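Local coordinates for SusD-like carbohydrate binding protein (Bacteroides vulgatus, PDB 3LEW) that probably binds carbohydrate at the bacterial outer membrane as a member of the SusD family of nutrient-binding proteins, at residues D300-M305 with W395-K400; T374-K379 with R399-G404. All blocks are in the same frame, centred on the assembly; numbering follows the deposited sequence.

Contact 1 of 2, residues D300-M305 with W395-K400; sequences DYRKEM and WLERRK
R302 meets E397 end-on, NH1 and NH2 both closing on the single oxygen OE2. NH2 stands 2.7 Å from OE2 and NH1 2.8 Å, both N-H bonds bent (141° and 146°), as expected when two donors of one guanidinium share an acceptor. Guanidinium and carboxylate are nearly coplanar, 20° apart; NH2 takes the syn lone pair of OE2, whereas NH1 comes in almost along the C-O axis. K400 CB lies over one face of the guanidinium, and farther along the same chain CE comes within 3.7 Å of R302 NH2. The lysine turns its NZ to the other oxygen of the same carboxylate, E397 OE1 at 2.9 Å. K373 of helix 365-376 also pairs with OE1.

Along the NE edge of the guanidinium, D300 holds it side-on: NE bonds OD1 at 2.9 Å and NH2 bonds OD2 at 2.8 Å, both through syn lone pairs within the guanidinium plane. The bend at chi3 lets the arginine present NE and NH2 to D300 and its far end to E397. OD1 also accepts the backbone N of R302 in an Asx turn, and a water links OD2 to K400 NZ. A methionine in place of R302 would probably leave the buried carboxylates of D300 and E397 without their shared cation. The arrangement is a buried salt-bridge network, joining the loop before strand 306-309 to helix 387-401 in the SusD-family fold.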
loop_
_atom_site.group_PDB
_atom_site.type_symbol
_atom_site.label_atom_id
_atom_site.label_comp_id
_atom_site.label_asym_id
_atom_site.label_seq_id
_atom_site.Cartn_x
_atom_site.Cartn_y
_atom_site.Cartn_z
ATOM N N ASP A 300 -24.213 -5.588 -1.376
ATOM C CA ASP A 300 -22.969 -4.982 -0.910
ATOM C C ASP A 300 -22.816 -3.698 -1.685
ATOM O O ASP A 300 -22.785 -3.734 -2.905
ATOM C CB ASP A 300 -21.826 -5.933 -1.237
ATOM C CG ASP A 300 -20.474 -5.472 -0.735
ATOM O OD1 ASP A 300 -20.127 -4.241 -0.733
ATOM O OD2 ASP A 300 -19.690 -6.394 -0.413
ATOM N N TYR A 301 -22.772 -2.566 -1.006
ATOM C CA TYR A 301 -22.761 -1.297 -1.719
ATOM C C TYR A 301 -21.488 -1.038 -2.500
ATOM O O TYR A 301 -21.489 -0.185 -3.381
ATOM C CB TYR A 301 -23.108 -0.123 -0.810
ATOM C CG TYR A 301 -22.200 0.165 0.377
ATOM C CD1 TYR A 301 -20.902 0.644 0.229
ATOM C CD2 TYR A 301 -22.689 0.034 1.681
ATOM C CE1 TYR A 301 -20.112 0.948 1.365
ATOM C CE2 TYR A 301 -21.918 0.355 2.794
ATOM C CZ TYR A 301 -20.619 0.793 2.625
ATOM O OH TYR A 301 -19.904 1.132 3.767
ATOM N N ARG A 302 -20.410 -1.784 -2.222
ATOM C CA ARG A 302 -19.197 -1.650 -3.004
ATOM C C ARG A 302 -19.396 -2.132 -4.457
ATOM O O ARG A 302 -18.710 -1.638 -5.384
ATOM C CB ARG A 302 -18.018 -2.356 -2.320
ATOM C CG ARG A 302 -17.728 -1.814 -0.905
ATOM C CD ARG A 302 -16.742 -2.675 -0.135
ATOM N NE ARG A 302 -17.319 -4.012 0.120
ATOM C CZ ARG A 302 -16.650 -5.006 0.698
ATOM N NH1 ARG A 302 -15.422 -4.803 1.185
ATOM N NH2 ARG A 302 -17.228 -6.193 0.869
ATOM N N LYS A 303 -20.310 -3.076 -4.632
ATOM C CA LYS A 303 -20.565 -3.694 -5.931
ATOM C C LYS A 303 -21.161 -2.645 -6.891
ATOM O O LYS A 303 -20.865 -2.656 -8.083
ATOM C CB LYS A 303 -21.495 -4.886 -5.789
ATOM C CG LYS A 303 -21.571 -5.761 -7.024
ATOM C CD LYS A 303 -22.509 -6.934 -6.831
ATOM C CE LYS A 303 -22.253 -8.014 -7.882
ATOM N NZ LYS A 303 -23.074 -9.224 -7.638
ATOM N N GLU A 304 -21.921 -1.707 -6.333
ATOM C CA GLU A 304 -22.584 -0.579 -7.019
ATOM C C GLU A 304 -21.586 0.402 -7.615
ATOM O O GLU A 304 -21.906 1.172 -8.526
ATOM C CB GLU A 304 -23.451 0.232 -6.014
ATOM C CG GLU A 304 -24.429 -0.608 -5.170
ATOM C CD GLU A 304 -25.329 0.231 -4.259
ATOM O OE1 GLU A 304 -25.128 1.447 -4.138
ATOM O OE2 GLU A 304 -26.235 -0.337 -3.653
HETATM N N MSE A 305 -20.388 0.434 -7.021
HETATM C CA MSE A 305 -19.316 1.372 -7.400
HETATM C C MSE A 305 -18.495 0.878 -8.619
HETATM O O MSE A 305 -17.606 1.590 -9.120
HETATM C CB MSE A 305 -18.407 1.626 -6.195
HETATM C CG MSE A 305 -19.209 2.301 -5.095
HETATM SE SE MSE A 305 -18.359 2.188 -3.373
HETATM C CE MSE A 305 -16.731 2.793 -3.877
ATOM N N TRP A 395 -8.423 -13.267 2.832
ATOM C CA TRP A 395 -7.628 -12.722 1.722
ATOM C C TRP A 395 -8.531 -12.141 0.610
ATOM O O TRP A 395 -8.173 -11.116 -0.009
ATOM C CB TRP A 395 -6.710 -13.785 1.152
ATOM C CG TRP A 395 -5.656 -14.282 2.132
ATOM C CD1 TRP A 395 -5.162 -13.623 3.231
ATOM C CD2 TRP A 395 -4.940 -15.504 2.043
ATOM N NE1 TRP A 395 -4.194 -14.394 3.838
ATOM C CE2 TRP A 395 -4.062 -15.560 3.145
ATOM C CE3 TRP A 395 -5.000 -16.599 1.171
ATOM C CZ2 TRP A 395 -3.198 -16.649 3.363
ATOM C CZ3 TRP A 395 -4.154 -17.692 1.407
ATOM C CH2 TRP A 395 -3.263 -17.693 2.485
ATOM N N LEU A 396 -9.658 -12.795 0.329
ATOM C CA LEU A 396 -10.595 -12.290 -0.671
ATOM C C LEU A 396 -11.211 -10.985 -0.201
ATOM O O LEU A 396 -11.313 -10.030 -0.971
ATOM C CB LEU A 396 -11.691 -13.297 -1.021
ATOM C CG LEU A 396 -11.256 -14.343 -2.051
ATOM C CD1 LEU A 396 -12.150 -15.569 -1.961
ATOM C CD2 LEU A 396 -11.273 -13.753 -3.444
ATOM N N GLU A 397 -11.607 -10.937 1.058
ATOM C CA GLU A 397 -12.181 -9.685 1.605
ATOM C C GLU A 397 -11.140 -8.547 1.620
ATOM O O GLU A 397 -11.502 -7.389 1.416
ATOM C CB GLU A 397 -12.834 -9.935 2.981
ATOM C CG GLU A 397 -13.777 -8.845 3.433
ATOM C CD GLU A 397 -14.950 -8.615 2.497
ATOM O OE1 GLU A 397 -15.597 -9.579 2.032
ATOM O OE2 GLU A 397 -15.166 -7.434 2.182
ATOM N N ARG A 398 -9.847 -8.844 1.851
ATOM C CA ARG A 398 -8.806 -7.827 1.655
ATOM C C ARG A 398 -8.808 -7.248 0.224
ATOM O O ARG A 398 -8.704 -6.054 0.063
ATOM C CB ARG A 398 -7.397 -8.385 1.947
ATOM C CG ARG A 398 -7.163 -8.699 3.402
ATOM C CD ARG A 398 -5.774 -9.351 3.632
ATOM N NE ARG A 398 -4.708 -8.463 3.241
ATOM C CZ ARG A 398 -4.122 -7.538 4.006
ATOM N NH1 ARG A 398 -4.447 -7.383 5.268
ATOM N NH2 ARG A 398 -3.185 -6.750 3.479
ATOM N N ARG A 399 -8.879 -8.109 -0.801
ATOM C CA ARG A 399 -8.901 -7.657 -2.190
ATOM C C ARG A 399 -10.127 -6.797 -2.450
ATOM O O ARG A 399 -10.037 -5.805 -3.182
ATOM C CB ARG A 399 -8.889 -8.867 -3.136
ATOM C CG ARG A 399 -7.498 -9.579 -3.117
ATOM C CD ARG A 399 -7.603 -10.936 -3.753
ATOM N NE ARG A 399 -8.069 -10.857 -5.129
ATOM C CZ ARG A 399 -8.466 -11.923 -5.831
ATOM N NH1 ARG A 399 -8.455 -13.137 -5.286
ATOM N NH2 ARG A 399 -8.868 -11.802 -7.082
ATOM N N LYS A 400 -11.231 -7.179 -1.848
ATOM C CA LYS A 400 -12.514 -6.490 -2.068
ATOM C C LYS A 400 -12.523 -5.127 -1.373
ATOM O O LYS A 400 -12.897 -4.136 -1.975
ATOM C CB LYS A 400 -13.664 -7.343 -1.573
ATOM C CG LYS A 400 -13.922 -8.591 -2.399
ATOM C CD LYS A 400 -14.825 -9.559 -1.640
ATOM C CE LYS A 400 -16.263 -8.984 -1.427
ATOM N NZ LYS A 400 -17.055 -9.828 -0.459
HETATM O O HOH W 1 -19.697 -8.977 -1.005
#

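Contact 2 of 2, residues T374-K379 with R399-G404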
loop_
_atom_site.group_PDB
_atom_site.type_symbol
_atom_site.label_atom_id
_atom_site.label_comp_id
_atom_site.label_asym_id
_atom_site.label_seq_id
_atom_site.Cartn_x
_atom_site.Cartn_y
_atom_site.Cartn_z
ATOM N N THR A 374 -20.762 -7.019 7.333
ATOM C CA THR A 374 -21.987 -6.360 7.721
ATOM C C THR A 374 -21.978 -4.853 7.398
ATOM O O THR A 374 -22.978 -4.298 6.865
ATOM C CB THR A 374 -22.293 -6.580 9.218
ATOM O OG1 THR A 374 -22.493 -7.986 9.436
ATOM C CG2 THR A 374 -23.587 -5.809 9.636
ATOM N N ALA A 375 -20.885 -4.186 7.734
ATOM C CA ALA A 375 -20.777 -2.753 7.543
ATOM C C ALA A 375 -20.931 -2.404 6.054
ATOM O O ALA A 375 -21.521 -1.347 5.702
ATOM C CB ALA A 375 -19.459 -2.198 8.108
ATOM N N ARG A 376 -20.473 -3.290 5.169
ATOM C CA ARG A 376 -20.539 -2.994 3.738
ATOM C C ARG A 376 -21.783 -3.570 3.037
ATOM O O ARG A 376 -22.002 -3.311 1.861
ATOM C CB ARG A 376 -19.286 -3.503 3.046
ATOM C CG ARG A 376 -17.971 -2.989 3.644
ATOM C CD ARG A 376 -17.821 -1.480 3.604
ATOM N NE ARG A 376 -16.544 -1.063 4.169
ATOM C CZ ARG A 376 -16.377 -0.069 5.035
ATOM N NH1 ARG A 376 -17.400 0.685 5.460
ATOM N NH2 ARG A 376 -15.153 0.171 5.490
ATOM N N GLY A 377 -22.589 -4.357 3.735
ATOM C CA GLY A 377 -23.752 -4.989 3.099
ATOM C C GLY A 377 -23.478 -6.343 2.452
ATOM O O GLY A 377 -24.320 -6.870 1.747
ATOM N N ALA A 378 -22.296 -6.893 2.700
ATOM C CA ALA A 378 -21.895 -8.194 2.206
ATOM C C ALA A 378 -22.539 -9.318 3.039
ATOM O O ALA A 378 -22.868 -9.134 4.212
ATOM C CB ALA A 378 -20.382 -8.319 2.263
ATOM N N LYS A 379 -22.694 -10.484 2.420
ATOM C CA LYS A 379 -23.255 -11.619 3.118
ATOM C C LYS A 379 -22.246 -12.081 4.169
ATOM O O LYS A 379 -21.047 -12.206 3.873
ATOM C CB LYS A 379 -23.616 -12.728 2.135
ATOM C CG LYS A 379 -25.010 -12.575 1.560
ATOM N N ARG A 399 -8.879 -8.109 -0.801
ATOM C CA ARG A 399 -8.901 -7.657 -2.190
ATOM C C ARG A 399 -10.127 -6.797 -2.450
ATOM O O ARG A 399 -10.037 -5.805 -3.182
ATOM C CB ARG A 399 -8.889 -8.867 -3.136
ATOM C CG ARG A 399 -7.498 -9.579 -3.117
ATOM C CD ARG A 399 -7.603 -10.936 -3.753
ATOM N NE ARG A 399 -8.069 -10.857 -5.129
ATOM C CZ ARG A 399 -8.466 -11.923 -5.831
ATOM N NH1 ARG A 399 -8.455 -13.137 -5.286
ATOM N NH2 ARG A 399 -8.868 -11.802 -7.082
ATOM N N LYS A 400 -11.231 -7.179 -1.848
ATOM C CA LYS A 400 -12.514 -6.490 -2.068
ATOM C C LYS A 400 -12.523 -5.127 -1.373
ATOM O O LYS A 400 -12.897 -4.136 -1.975
ATOM C CB LYS A 400 -13.664 -7.343 -1.573
ATOM C CG LYS A 400 -13.922 -8.591 -2.399
ATOM C CD LYS A 400 -14.825 -9.559 -1.640
ATOM C CE LYS A 400 -16.263 -8.984 -1.427
ATOM N NZ LYS A 400 -17.055 -9.828 -0.459
ATOM N N GLU A 401 -12.107 -5.099 -0.128
ATOM C CA GLU A 401 -12.179 -3.873 0.699
ATOM C C GLU A 401 -11.052 -2.896 0.414
ATOM O O GLU A 401 -11.251 -1.684 0.543
ATOM C CB GLU A 401 -12.193 -4.255 2.188
ATOM C CG GLU A 401 -12.137 -3.078 3.213
ATOM C CD GLU A 401 -13.338 -2.147 3.190
ATOM O OE1 GLU A 401 -14.377 -2.495 2.589
ATOM O OE2 GLU A 401 -13.248 -1.053 3.801
ATOM N N LEU A 402 -9.855 -3.424 0.112
ATOM C CA LEU A 402 -8.633 -2.617 -0.037
ATOM C C LEU A 402 -8.204 -2.376 -1.501
ATOM O O LEU A 402 -7.077 -1.941 -1.757
ATOM C CB LEU A 402 -7.464 -3.240 0.749
ATOM C CG LEU A 402 -7.766 -3.442 2.238
ATOM C CD1 LEU A 402 -6.624 -4.262 2.915
ATOM C CD2 LEU A 402 -8.000 -2.117 2.985
ATOM N N TRP A 403 -9.096 -2.651 -2.431
ATOM C CA TRP A 403 -8.823 -2.491 -3.865
ATOM C C TRP A 403 -8.244 -1.116 -4.137
ATOM O O TRP A 403 -8.799 -0.094 -3.719
ATOM C CB TRP A 403 -10.113 -2.675 -4.695
ATOM C CG TRP A 403 -9.868 -2.638 -6.186
ATOM C CD1 TRP A 403 -9.689 -3.719 -7.016
ATOM C CD2 TRP A 403 -9.720 -1.457 -7.031
ATOM N NE1 TRP A 403 -9.487 -3.288 -8.320
ATOM C CE2 TRP A 403 -9.493 -1.906 -8.338
ATOM C CE3 TRP A 403 -9.776 -0.078 -6.797
ATOM C CZ2 TRP A 403 -9.275 -1.026 -9.396
ATOM C CZ3 TRP A 403 -9.562 0.785 -7.867
ATOM C CH2 TRP A 403 -9.338 0.296 -9.141
ATOM N N GLY A 404 -7.125 -1.070 -4.836
ATOM C CA GLY A 404 -6.560 0.213 -5.195
ATOM C C GLY A 404 -5.753 0.959 -4.129
ATOM O O GLY A 404 -5.175 1.998 -4.434
#
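R376 and E401 meet through a two-pronged salt bridge, the arginine offering its NE side and not its far end. NE donates to OE1 at 3.0 Å in a fairly straight bond, and NH2 donates to OE2 at 2.8 Å, so each carboxylate oxygen has its own nitrogen. The side chains cross at about a right angle, yet their flat ends lie only 17° from parallel. The fit is slightly skewed: both nitrogens come in on the syn side but some 30° out of the carboxylate plane. E401 starts with CG anti to its backbone N (chi1 175°) and then bends at chi2, which swings the carboxylate across to the arginine.

Beyond the salt bridge itself, R376 CG and CD also come near the carboxylate, CD lying 3.7 Å from E401 OE1; A347 of helix 346-359 touches both side chains.

Further charges share the pair: OE1 has a second arginine from the 300-305 loop, OE2 receives R345, and R376 NH2 reaches E253 as well. The buried glutamate thus faces three arginines, which would be expected to keep it ionised.

In the backbone, helix 365-376 ends at G377 in a Schellman motif, with the positive phi that suits a residue lacking CB, while L402 is the first residue to leave helix 387-401. The arrangement is a buried bidentate arginine-glutamate salt bridge that ties together the C-terminal ends of two successive helices, within the helical part of the SusD-family fold, which is related to TPR proteins.

Both contacts are buried and lie side by side, their centres about 3 Å apart, and both draw on helix 387-401. Contact 1 fastens that helix to a loop, whereas contact 2 fastens its last turn to the end of helix 365-376. Their chemistry is alike in charge but differs in layout: the first is a network of two acids, an arginine and a lysine with a water at one side, the second, between its own segments, one bidentate arginine-glutamate pair, with further charges supplied from outside. R302 NH1 joins them at E401 OE1, 2.9 Å away, and Y301 OH probably hydrogen-bonds R376 NH1. Loop and two helix ends thus share one continuous network of buried charges.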